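Nucleosome assembly protein 1, putative (Plasmodium falciparum, PDB 3FS3) probably acts as a histone chaperone of the nucleosome assembly protein family, binding histones and chromatin. Local coordinates at residues A[55-58]-A[59-63]; A[45-49]-A[50-54]; A[70-73]-A[74-78]; A[63-66]-A[67-71]. One frame throughout, in Å; residues are numbered along the deposited sequence.

Contact 1: residues A[55-58]-A[59-63]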
loop_
_atom_site.group_PDB
_atom_site.type_symbol
_atom_site.label_atom_id
_atom_site.label_comp_id
_atom_site.label_asym_id
_atom_site.label_seq_id
_atom_site.Cartn_x
_atom_site.Cartn_y
_atom_site.Cartn_z
ATOM N N LEU A 55 2.198 5.999 32.881
ATOM C CA LEU A 55 2.398 6.659 31.602
ATOM C C LEU A 55 3.872 6.615 31.194
ATOM O O LEU A 55 4.191 6.396 30.024
ATOM C CB LEU A 55 1.917 8.112 31.679
ATOM C CG LEU A 55 1.945 8.877 30.357
ATOM C CD1 LEU A 55 1.035 8.184 29.360
ATOM C CD2 LEU A 55 1.478 10.315 30.573
ATOM N N LYS A 56 4.767 6.818 32.158
ATOM C CA LYS A 56 6.199 6.789 31.866
ATOM C C LYS A 56 6.593 5.392 31.410
ATOM O O LYS A 56 7.368 5.241 30.474
ATOM C CB LYS A 56 7.020 7.180 33.102
ATOM C CG LYS A 56 6.568 8.476 33.756
ATOM C CD LYS A 56 6.518 9.635 32.770
ATOM C CE LYS A 56 5.559 10.719 33.256
ATOM N NZ LYS A 56 5.849 11.145 34.654
ATOM N N LYS A 57 6.057 4.370 32.069
ATOM C CA LYS A 57 6.375 3.005 31.684
ATOM C C LYS A 57 5.937 2.746 30.243
ATOM O O LYS A 57 6.687 2.153 29.463
ATOM C CB LYS A 57 5.711 2.015 32.640
ATOM C CG LYS A 57 6.362 1.982 34.022
ATOM C CD LYS A 57 5.540 1.169 35.024
ATOM C CE LYS A 57 5.421 -0.295 34.625
ATOM N NZ LYS A 57 4.545 -1.054 35.569
ATOM N N LEU A 58 4.739 3.214 29.888
ATOM C CA LEU A 58 4.225 3.040 28.532
ATOM C C LEU A 58 5.128 3.719 27.497
ATOM O O LEU A 58 5.367 3.160 26.423
ATOM C CB LEU A 58 2.794 3.592 28.414
ATOM C CG LEU A 58 1.645 2.618 28.679
ATOM C CD1 LEU A 58 1.888 1.873 29.976
ATOM C CD2 LEU A 58 0.320 3.373 28.720
ATOM N N LYS A 59 5.619 4.921 27.804
ATOM C CA LYS A 59 6.504 5.611 26.869
ATOM C C LYS A 59 7.781 4.790 26.725
ATOM O O LYS A 59 8.343 4.672 25.632
ATOM C CB LYS A 59 6.841 7.021 27.357
ATOM C CG LYS A 59 5.678 8.016 27.270
ATOM C CD LYS A 59 4.918 7.905 25.938
ATOM C CE LYS A 59 5.822 8.034 24.709
ATOM N NZ LYS A 59 6.357 9.411 24.513
ATOM N N LEU A 60 8.225 4.207 27.834
ATOM C CA LEU A 60 9.416 3.372 27.816
ATOM C C LEU A 60 9.155 2.222 26.843
ATOM O O LEU A 60 9.949 1.988 25.935
ATOM C CB LEU A 60 9.708 2.822 29.213
ATOM C CG LEU A 60 11.029 2.069 29.338
ATOM C CD1 LEU A 60 12.178 3.056 29.153
ATOM C CD2 LEU A 60 11.124 1.388 30.701
ATOM N N TYR A 61 8.030 1.523 27.016
ATOM C CA TYR A 61 7.698 0.411 26.130
ATOM C C TYR A 61 7.542 0.896 24.693
ATOM O O TYR A 61 7.957 0.214 23.760
ATOM C CB TYR A 61 6.402 -0.286 26.559
ATOM C CG TYR A 61 6.355 -0.716 28.010
ATOM C CD1 TYR A 61 7.490 -1.206 28.660
ATOM C CD2 TYR A 61 5.170 -0.620 28.739
ATOM C CE1 TYR A 61 7.443 -1.577 30.000
ATOM C CE2 TYR A 61 5.110 -0.988 30.072
ATOM C CZ TYR A 61 6.251 -1.460 30.701
ATOM O OH TYR A 61 6.195 -1.774 32.039
ATOM N N GLN A 62 6.952 2.072 24.508
ATOM C CA GLN A 62 6.769 2.594 23.160
ATOM C C GLN A 62 8.128 2.864 22.514
ATOM O O GLN A 62 8.303 2.667 21.308
ATOM C CB GLN A 62 5.954 3.885 23.171
ATOM C CG GLN A 62 5.671 4.404 21.770
ATOM C CD GLN A 62 4.841 3.419 20.956
ATOM O OE1 GLN A 62 5.159 3.118 19.803
ATOM N NE2 GLN A 62 3.766 2.915 21.557
ATOM N N LYS A 63 9.079 3.333 23.321
ATOM C CA LYS A 63 10.423 3.603 22.830
ATOM C C LYS A 63 11.021 2.282 22.360
ATOM O O LYS A 63 11.741 2.233 21.363
ATOM C CB LYS A 63 11.293 4.196 23.937
ATOM C CG LYS A 63 12.765 4.302 23.560
ATOM C CD LYS A 63 12.945 5.091 22.265
ATOM C CE LYS A 63 14.400 5.106 21.810
ATOM N NZ LYS A 63 14.578 5.913 20.571
#
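Lys-59 opens the second segment by laying its chain back against the turn before it: its N donates to Leu-55 O at 3.0 Å, and its CG rests 3.5 Å from that same Leu-55 O. Beyond CG the lysine chain curls at three successive torsions, and NZ ends near Asp-287 of the second subunit, a long and weak ion pair. Leu-60 repeats the backbone pattern with N bonded to Lys-56 O, while its CB sits 3.1 Å from Lys-57 O. These i to i+4 bonds are the frame of a regular alpha-helix, part of the long helix 49-99 that serves as the dimerisation helix in the NAP fold, and its buried side leans on the second subunit, where Leu-58 meets Leu-98 and Leu-55 meets Val-286.

Tyr-61 comes next. Its N reaches Lys-57 O at 2.9 Å, and with CG anti to the carbonyl carbon (chi1 -52°) the ring swings back over its own acceptor, so that Lys-57 O lies 3.1 Å from the ring plane, over its centre. The Lys-57 chain runs alongside the ring in the same direction and brings CE to 3.1 Å from Tyr-61 OH. Leu-58 CD1 touches Tyr-61 CD2 more loosely, at 4.3 Å. Gln-62 N then closes the series on Leu-58 O at 2.7 Å.

Contact 2: residues A[45-49]-A[50-54]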
loop_
_atom_site.group_PDB
_atom_site.type_symbol
_atom_site.label_atom_id
_atom_site.label_comp_id
_atom_site.label_asym_id
_atom_site.label_seq_id
_atom_site.Cartn_x
_atom_site.Cartn_y
_atom_site.Cartn_z
ATOM N N THR A 45 0.402 14.308 32.921
ATOM C CA THR A 45 -0.136 15.692 33.029
ATOM C C THR A 45 -0.892 15.922 34.343
ATOM O O THR A 45 -0.280 16.206 35.371
ATOM C CB THR A 45 -1.053 16.032 31.820
ATOM O OG1 THR A 45 -1.442 14.828 31.150
ATOM C CG2 THR A 45 -0.322 16.931 30.827
ATOM N N ASP A 46 -2.214 15.797 34.323
ATOM C CA ASP A 46 -2.996 15.999 35.541
ATOM C C ASP A 46 -3.517 14.678 36.094
ATOM O O ASP A 46 -4.646 14.564 36.581
ATOM C CB ASP A 46 -4.132 16.977 35.270
ATOM C CG ASP A 46 -3.616 18.334 34.829
ATOM O OD1 ASP A 46 -2.723 18.871 35.520
ATOM O OD2 ASP A 46 -4.097 18.857 33.800
ATOM N N LEU A 47 -2.646 13.685 36.009
ATOM C CA LEU A 47 -2.921 12.346 36.478
ATOM C C LEU A 47 -2.405 12.268 37.911
ATOM O O LEU A 47 -1.676 13.152 38.362
ATOM C CB LEU A 47 -2.147 11.353 35.615
ATOM C CG LEU A 47 -2.150 11.665 34.119
ATOM C CD1 LEU A 47 -1.012 10.941 33.411
ATOM C CD2 LEU A 47 -3.493 11.275 33.547
ATOM N N THR A 48 -2.791 11.223 38.628
ATOM C CA THR A 48 -2.304 11.037 39.988
ATOM C C THR A 48 -0.853 10.614 39.785
ATOM O O THR A 48 -0.479 10.192 38.680
ATOM C CB THR A 48 -3.049 9.903 40.694
ATOM O OG1 THR A 48 -3.018 8.736 39.862
ATOM C CG2 THR A 48 -4.495 10.297 40.978
ATOM N N GLU A 49 -0.033 10.720 40.827
ATOM C CA GLU A 49 1.370 10.338 40.707
ATOM C C GLU A 49 1.487 8.898 40.215
ATOM O O GLU A 49 2.356 8.561 39.407
ATOM C CB GLU A 49 2.082 10.497 42.053
ATOM C CG GLU A 49 2.269 11.944 42.462
ATOM C CD GLU A 49 2.890 12.783 41.353
ATOM O OE1 GLU A 49 3.943 12.386 40.809
ATOM O OE2 GLU A 49 2.323 13.843 41.027
ATOM N N GLU A 50 0.590 8.059 40.710
ATOM C CA GLU A 50 0.538 6.650 40.347
ATOM C C GLU A 50 0.332 6.471 38.838
ATOM O O GLU A 50 1.000 5.661 38.195
ATOM C CB GLU A 50 -0.610 6.001 41.120
ATOM C CG GLU A 50 -0.957 4.592 40.722
ATOM C CD GLU A 50 -2.345 4.209 41.196
ATOM O OE1 GLU A 50 -2.719 3.027 41.049
ATOM O OE2 GLU A 50 -3.066 5.097 41.707
ATOM N N GLN A 51 -0.601 7.229 38.275
ATOM C CA GLN A 51 -0.879 7.136 36.848
ATOM C C GLN A 51 0.282 7.711 36.036
ATOM O O GLN A 51 0.582 7.228 34.938
ATOM C CB GLN A 51 -2.191 7.863 36.533
ATOM C CG GLN A 51 -3.391 7.269 37.284
ATOM C CD GLN A 51 -4.600 8.195 37.312
ATOM O OE1 GLN A 51 -4.511 9.368 36.950
ATOM N NE2 GLN A 51 -5.732 7.670 37.760
ATOM N N LYS A 52 0.947 8.730 36.580
ATOM C CA LYS A 52 2.075 9.338 35.882
ATOM C C LYS A 52 3.142 8.271 35.666
ATOM O O LYS A 52 3.741 8.198 34.598
ATOM C CB LYS A 52 2.663 10.500 36.689
ATOM C CG LYS A 52 1.750 11.706 36.834
ATOM C CD LYS A 52 2.397 12.748 37.737
ATOM C CE LYS A 52 1.457 13.902 38.043
ATOM N NZ LYS A 52 1.252 14.759 36.849
ATOM N N GLU A 53 3.370 7.443 36.683
ATOM C CA GLU A 53 4.354 6.365 36.593
ATOM C C GLU A 53 3.973 5.384 35.490
ATOM O O GLU A 53 4.823 4.937 34.715
ATOM C CB GLU A 53 4.453 5.612 37.922
ATOM C CG GLU A 53 5.418 6.230 38.901
ATOM C CD GLU A 53 6.829 6.254 38.356
ATOM O OE1 GLU A 53 7.362 5.161 38.064
ATOM O OE2 GLU A 53 7.400 7.360 38.214
ATOM N N THR A 54 2.687 5.052 35.437
ATOM C CA THR A 54 2.165 4.138 34.435
ATOM C C THR A 54 2.412 4.695 33.034
ATOM O O THR A 54 2.794 3.964 32.122
ATOM C CB THR A 54 0.658 3.921 34.638
ATOM O OG1 THR A 54 0.451 3.174 35.842
ATOM C CG2 THR A 54 0.055 3.175 33.448
#
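Thr-48 and Gln-51 face each other across the first turn of the helix, their side chains crossing at a slant, and each binds the other's backbone. Gln-51 OE1 accepts from Thr-48 N at 3.0 Å with a nearly straight N-H (165°), though the donor stands well above the amide's carbonyl plane. In return Gln-51 N points to Thr-48 OG1 at 3.3 Å; a chi1 of 51° sets that hydroxyl between the backbone N and the carbonyl carbon, turned toward the start of the helix. The two bonds make a capping box with Thr-48 as N-cap, giving partners to a backbone N-H on each side of the helix start. Leu-47 slants across Gln-51, its CB 3.4 Å from Gln-51 OE1.

Lys-52 takes another direction. Its chain runs out straight as far as CE and bends at the last torsion, leaving NZ 2.6 Å from Thr-45 O in the preceding loop. On the way CE passes 3.2 Å from Leu-47 O and 3.1 Å from Glu-49 OE2. The glutamate thus lies across the methylenes of the lysine, with Glu-49 OE2 4.4 Å from Lys-52 NZ, too far for a salt bridge.

The loop before helix 49-99 and the helix's first turn lie far from the four-stranded sheet; here Leu-47 packs on Tyr-289, at the end of helix 260-289, and Gln-51 on Pro-112, both of the second subunit.

Contact 3: residues A[70-73]-A[74-78]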
loop_
_atom_site.group_PDB
_atom_site.type_symbol
_atom_site.label_atom_id
_atom_site.label_comp_id
_atom_site.label_asym_id
_atom_site.label_seq_id
_atom_site.Cartn_x
_atom_site.Cartn_y
_atom_site.Cartn_z
ATOM N N SER A 70 12.454 0.219 13.850
ATOM C CA SER A 70 13.530 0.775 13.036
ATOM C C SER A 70 14.365 -0.360 12.472
ATOM O O SER A 70 14.812 -0.305 11.332
ATOM C CB SER A 70 14.429 1.689 13.863
ATOM O OG SER A 70 13.707 2.806 14.331
ATOM N N LYS A 71 14.571 -1.393 13.281
ATOM C CA LYS A 71 15.350 -2.542 12.841
ATOM C C LYS A 71 14.602 -3.339 11.768
ATOM O O LYS A 71 15.225 -3.894 10.864
ATOM C CB LYS A 71 15.708 -3.422 14.042
ATOM C CG LYS A 71 16.612 -2.707 15.045
ATOM C CD LYS A 71 16.992 -3.593 16.224
ATOM C CE LYS A 71 18.043 -2.929 17.123
ATOM N NZ LYS A 71 17.587 -1.654 17.757
ATOM N N PHE A 72 13.274 -3.393 11.861
ATOM C CA PHE A 72 12.485 -4.108 10.855
ATOM C C PHE A 72 12.571 -3.310 9.563
ATOM O O PHE A 72 12.795 -3.866 8.484
ATOM C CB PHE A 72 11.011 -4.210 11.265
ATOM C CG PHE A 72 10.081 -4.507 10.114
ATOM C CD1 PHE A 72 9.947 -5.801 9.619
ATOM C CD2 PHE A 72 9.347 -3.483 9.517
ATOM C CE1 PHE A 72 9.088 -6.077 8.543
ATOM C CE2 PHE A 72 8.488 -3.741 8.443
ATOM C CZ PHE A 72 8.358 -5.049 7.954
ATOM N N GLU A 73 12.392 -2.000 9.678
ATOM C CA GLU A 73 12.447 -1.148 8.500
ATOM C C GLU A 73 13.786 -1.338 7.798
ATOM O O GLU A 73 13.846 -1.393 6.575
ATOM C CB GLU A 73 12.273 0.320 8.886
ATOM C CG GLU A 73 11.984 1.217 7.701
ATOM C CD GLU A 73 12.193 2.689 8.005
ATOM O OE1 GLU A 73 11.647 3.530 7.256
ATOM O OE2 GLU A 73 12.914 3.007 8.978
ATOM N N TYR A 74 14.858 -1.447 8.579
ATOM C CA TYR A 74 16.188 -1.633 8.013
ATOM C C TYR A 74 16.266 -2.958 7.259
ATOM O O TYR A 74 16.730 -2.998 6.116
ATOM C CB TYR A 74 17.255 -1.604 9.110
ATOM C CG TYR A 74 18.660 -1.647 8.558
ATOM C CD1 TYR A 74 19.182 -0.564 7.850
ATOM C CD2 TYR A 74 19.453 -2.782 8.706
ATOM C CE1 TYR A 74 20.459 -0.612 7.299
ATOM C CE2 TYR A 74 20.730 -2.840 8.161
ATOM C CZ TYR A 74 21.226 -1.753 7.458
ATOM O OH TYR A 74 22.485 -1.811 6.904
ATOM N N GLU A 75 15.815 -4.042 7.888
ATOM C CA GLU A 75 15.844 -5.337 7.217
ATOM C C GLU A 75 14.956 -5.342 5.966
ATOM O O GLU A 75 15.197 -6.108 5.037
ATOM C CB GLU A 75 15.425 -6.466 8.171
ATOM C CG GLU A 75 16.435 -6.743 9.281
ATOM C CD GLU A 75 16.200 -8.073 9.975
ATOM O OE1 GLU A 75 16.386 -9.127 9.330
ATOM O OE2 GLU A 75 15.824 -8.072 11.164
ATOM N N LEU A 76 13.938 -4.485 5.939
ATOM C CA LEU A 76 13.058 -4.397 4.773
ATOM C C LEU A 76 13.809 -3.694 3.635
ATOM O O LEU A 76 13.686 -4.068 2.475
ATOM C CB LEU A 76 11.784 -3.616 5.112
ATOM C CG LEU A 76 10.785 -3.396 3.965
ATOM C CD1 LEU A 76 10.324 -4.736 3.410
ATOM C CD2 LEU A 76 9.589 -2.597 4.466
ATOM N N PHE A 77 14.587 -2.674 3.981
ATOM C CA PHE A 77 15.369 -1.940 2.993
ATOM C C PHE A 77 16.362 -2.900 2.356
ATOM O O PHE A 77 16.512 -2.929 1.139
ATOM C CB PHE A 77 16.127 -0.786 3.656
ATOM C CG PHE A 77 15.266 0.405 3.995
ATOM C CD1 PHE A 77 13.876 0.326 3.941
ATOM C CD2 PHE A 77 15.854 1.609 4.391
ATOM C CE1 PHE A 77 13.082 1.425 4.282
ATOM C CE2 PHE A 77 15.070 2.715 4.734
ATOM C CZ PHE A 77 13.680 2.623 4.677
ATOM N N LEU A 78 17.038 -3.683 3.191
ATOM C CA LEU A 78 18.006 -4.660 2.716
ATOM C C LEU A 78 17.340 -5.627 1.754
ATOM O O LEU A 78 17.808 -5.839 0.632
ATOM C CB LEU A 78 18.591 -5.461 3.883
ATOM C CG LEU A 78 19.708 -4.838 4.720
ATOM C CD1 LEU A 78 20.054 -5.764 5.882
ATOM C CD2 LEU A 78 20.934 -4.604 3.847
#
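Phe-72 and Leu-76 meet one turn apart on helix 49-99, on the side of this long dimerisation helix that faces its copy in the second subunit. That side is the more enclosed one. Phe-72 CE2 lies 4.3 Å from Leu-76 CD2, the methyl reaching the ring obliquely, and the second subunit closes over both: Tyr-83 of that chain meets the Phe-72 ring edge-to-face, and Leu-76 packs on its own counterpart. Glu-75, next to them, turns its carboxylate to Lys-82 and Tyr-83 of the second subunit, a salt bridge and a hydrogen bond on OE2.

Toward solvent Glu-73 and Phe-77 pack on one another. One face of the Phe-77 ring rests on the Glu-73 carbonyl, Glu-73 C set off toward the rim, and the glutamate chain slants past CE1 and CZ, carboxylate and ring planes 55° apart. Its CG, opposite the backbone N (chi1 -166°), stands 3.6 Å from Phe-77 CE1, and the extended chain beyond carries the carboxylate outward. The backbone beneath is plain helix, with Leu-76 N bonded to Phe-72 O at 2.9 Å and more weakly to Glu-73 O. At the outer end of the pair, Glu-73 OE1 reaches to 3.4 Å from Phe-77 CZ.

Contact 4: residues A[63-66]-A[67-71]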
loop_
_atom_site.group_PDB
_atom_site.type_symbol
_atom_site.label_atom_id
_atom_site.label_comp_id
_atom_site.label_asym_id
_atom_site.label_seq_id
_atom_site.Cartn_x
_atom_site.Cartn_y
_atom_site.Cartn_z
ATOM N N LYS A 63 9.079 3.333 23.321
ATOM C CA LYS A 63 10.423 3.603 22.830
ATOM C C LYS A 63 11.021 2.282 22.360
ATOM O O LYS A 63 11.741 2.233 21.363
ATOM C CB LYS A 63 11.293 4.196 23.937
ATOM C CG LYS A 63 12.765 4.302 23.560
ATOM C CD LYS A 63 12.945 5.091 22.265
ATOM C CE LYS A 63 14.400 5.106 21.810
ATOM N NZ LYS A 63 14.578 5.913 20.571
ATOM N N GLU A 64 10.708 1.210 23.085
ATOM C CA GLU A 64 11.195 -0.118 22.732
ATOM C C GLU A 64 10.565 -0.543 21.399
ATOM O O GLU A 64 11.222 -1.158 20.556
ATOM C CB GLU A 64 10.826 -1.126 23.825
ATOM C CG GLU A 64 11.807 -2.269 23.961
ATOM C CD GLU A 64 11.295 -3.397 24.831
ATOM O OE1 GLU A 64 10.655 -3.118 25.868
ATOM O OE2 GLU A 64 11.550 -4.571 24.484
ATOM N N TYR A 65 9.287 -0.220 21.210
ATOM C CA TYR A 65 8.614 -0.572 19.963
ATOM C C TYR A 65 9.330 0.080 18.781
ATOM O O TYR A 65 9.661 -0.585 17.794
ATOM C CB TYR A 65 7.154 -0.110 19.964
ATOM C CG TYR A 65 6.445 -0.439 18.663
ATOM C CD1 TYR A 65 5.787 -1.658 18.495
ATOM C CD2 TYR A 65 6.502 0.432 17.575
ATOM C CE1 TYR A 65 5.211 -2.004 17.282
ATOM C CE2 TYR A 65 5.931 0.096 16.352
ATOM C CZ TYR A 65 5.286 -1.127 16.215
ATOM O OH TYR A 65 4.710 -1.476 15.013
ATOM N N TYR A 66 9.562 1.386 18.889
ATOM C CA TYR A 66 10.226 2.146 17.834
ATOM C C TYR A 66 11.615 1.621 17.490
ATOM O O TYR A 66 12.032 1.684 16.334
ATOM C CB TYR A 66 10.301 3.627 18.214
ATOM C CG TYR A 66 8.955 4.332 18.156
ATOM C CD1 TYR A 66 8.124 4.198 17.037
ATOM C CD2 TYR A 66 8.518 5.141 19.206
ATOM C CE1 TYR A 66 6.890 4.852 16.968
ATOM C CE2 TYR A 66 7.286 5.800 19.148
ATOM C CZ TYR A 66 6.480 5.652 18.025
ATOM O OH TYR A 66 5.274 6.306 17.953
ATOM N N ASP A 67 12.328 1.102 18.489
ATOM C CA ASP A 67 13.652 0.548 18.250
ATOM C C ASP A 67 13.499 -0.681 17.348
ATOM O O ASP A 67 14.137 -0.776 16.300
ATOM C CB ASP A 67 14.333 0.153 19.568
ATOM C CG ASP A 67 14.733 1.362 20.413
ATOM O OD1 ASP A 67 15.161 2.388 19.833
ATOM O OD2 ASP A 67 14.637 1.284 21.659
ATOM N N TYR A 68 12.642 -1.615 17.750
ATOM C CA TYR A 68 12.420 -2.809 16.949
ATOM C C TYR A 68 11.899 -2.441 15.564
ATOM O O TYR A 68 12.333 -3.004 14.562
ATOM C CB TYR A 68 11.425 -3.745 17.638
ATOM C CG TYR A 68 12.055 -4.627 18.683
ATOM C CD1 TYR A 68 13.090 -5.497 18.352
ATOM C CD2 TYR A 68 11.616 -4.600 19.997
ATOM C CE1 TYR A 68 13.673 -6.317 19.314
ATOM C CE2 TYR A 68 12.188 -5.415 20.962
ATOM C CZ TYR A 68 13.215 -6.273 20.614
ATOM O OH TYR A 68 13.769 -7.092 21.570
ATOM N N GLU A 69 10.968 -1.496 15.508
ATOM C CA GLU A 69 10.415 -1.085 14.229
ATOM C C GLU A 69 11.497 -0.524 13.298
ATOM O O GLU A 69 11.461 -0.759 12.094
ATOM C CB GLU A 69 9.306 -0.048 14.428
ATOM C CG GLU A 69 8.603 0.340 13.130
ATOM C CD GLU A 69 7.529 1.390 13.336
ATOM O OE1 GLU A 69 7.869 2.519 13.745
ATOM O OE2 GLU A 69 6.346 1.082 13.096
ATOM N N SER A 70 12.454 0.219 13.850
ATOM C CA SER A 70 13.530 0.775 13.036
ATOM C C SER A 70 14.365 -0.360 12.472
ATOM O O SER A 70 14.812 -0.305 11.332
ATOM C CB SER A 70 14.429 1.689 13.863
ATOM O OG SER A 70 13.707 2.806 14.331
ATOM N N LYS A 71 14.571 -1.393 13.281
ATOM C CA LYS A 71 15.350 -2.542 12.841
ATOM C C LYS A 71 14.602 -3.339 11.768
ATOM O O LYS A 71 15.225 -3.894 10.864
ATOM C CB LYS A 71 15.708 -3.422 14.042
ATOM C CG LYS A 71 16.612 -2.707 15.045
ATOM C CD LYS A 71 16.992 -3.593 16.224
ATOM C CE LYS A 71 18.043 -2.929 17.123
ATOM N NZ LYS A 71 17.587 -1.654 17.757
#
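The Glu-69 carboxylate reaches two tyrosine rings from the turn before it. Its OE1 lies in the plane of the Tyr-66 ring, at the edge, 3.7 Å from CD1, while its OE2 meets the edge of Tyr-65, 3.4 Å from CE2. The carboxylate is turned 76° from the Tyr-65 ring and 46° from that of Tyr-66, whose side chain it lies beside. Glu-69 can bridge them because CG is anti to its N (chi1 -175°) and the chain runs extended outward from the helix, between the two rings. The Tyr-65 ring also meets that of Tyr-87 of the second subunit. A third ring, Tyr-68, lies beside Glu-64 and points the same way, with Glu-64 OE2 3.7 Å from its CE2.

On the exposed flank Lys-63 folds over Asp-67, and its NZ forms a long salt bridge to OD1 at 3.6 Å. Tyr-66 O is gripped twice by Ser-70, whose N and OG approach from opposite faces of the carbonyl plane, OG at 2.8 Å. The hydroxyl donates its hydrogen bond to the helix's own backbone, a familiar habit of serine within a helix.

Three polar ends reach the second subunit: Glu-64 pairs with Lys-93, Tyr-66 OH with Asp-287 and Glu-69 OE2 with Tyr-284, all of that chain. Tyrosines and glutamates bonded to the partner make residues 63-71 part of the dimer interface formed by the long helix of NAP proteins.

All four contacts use helix 49-99, contact 2 together with the loop that leads into it, and follow the chain in the order contact 2, contact 1, contact 4, contact 3. Contact 2 touches contact 1 through Leu-47 and Leu-55, their centres 13 Å apart. Contacts 1 and 4 share Lys-63, and contacts 4 and 3 share Ser-70 and Lys-71, with centres 12 and 11 Å apart. From contact 2 to contact 3 the centres span about 35 Å, and the distance from the chain's centre falls from 50 to 23 Å. Since all touch the second subunit, this projecting arm of helix is a long dimer interface, leading back toward the body that holds the antiparallel sheet.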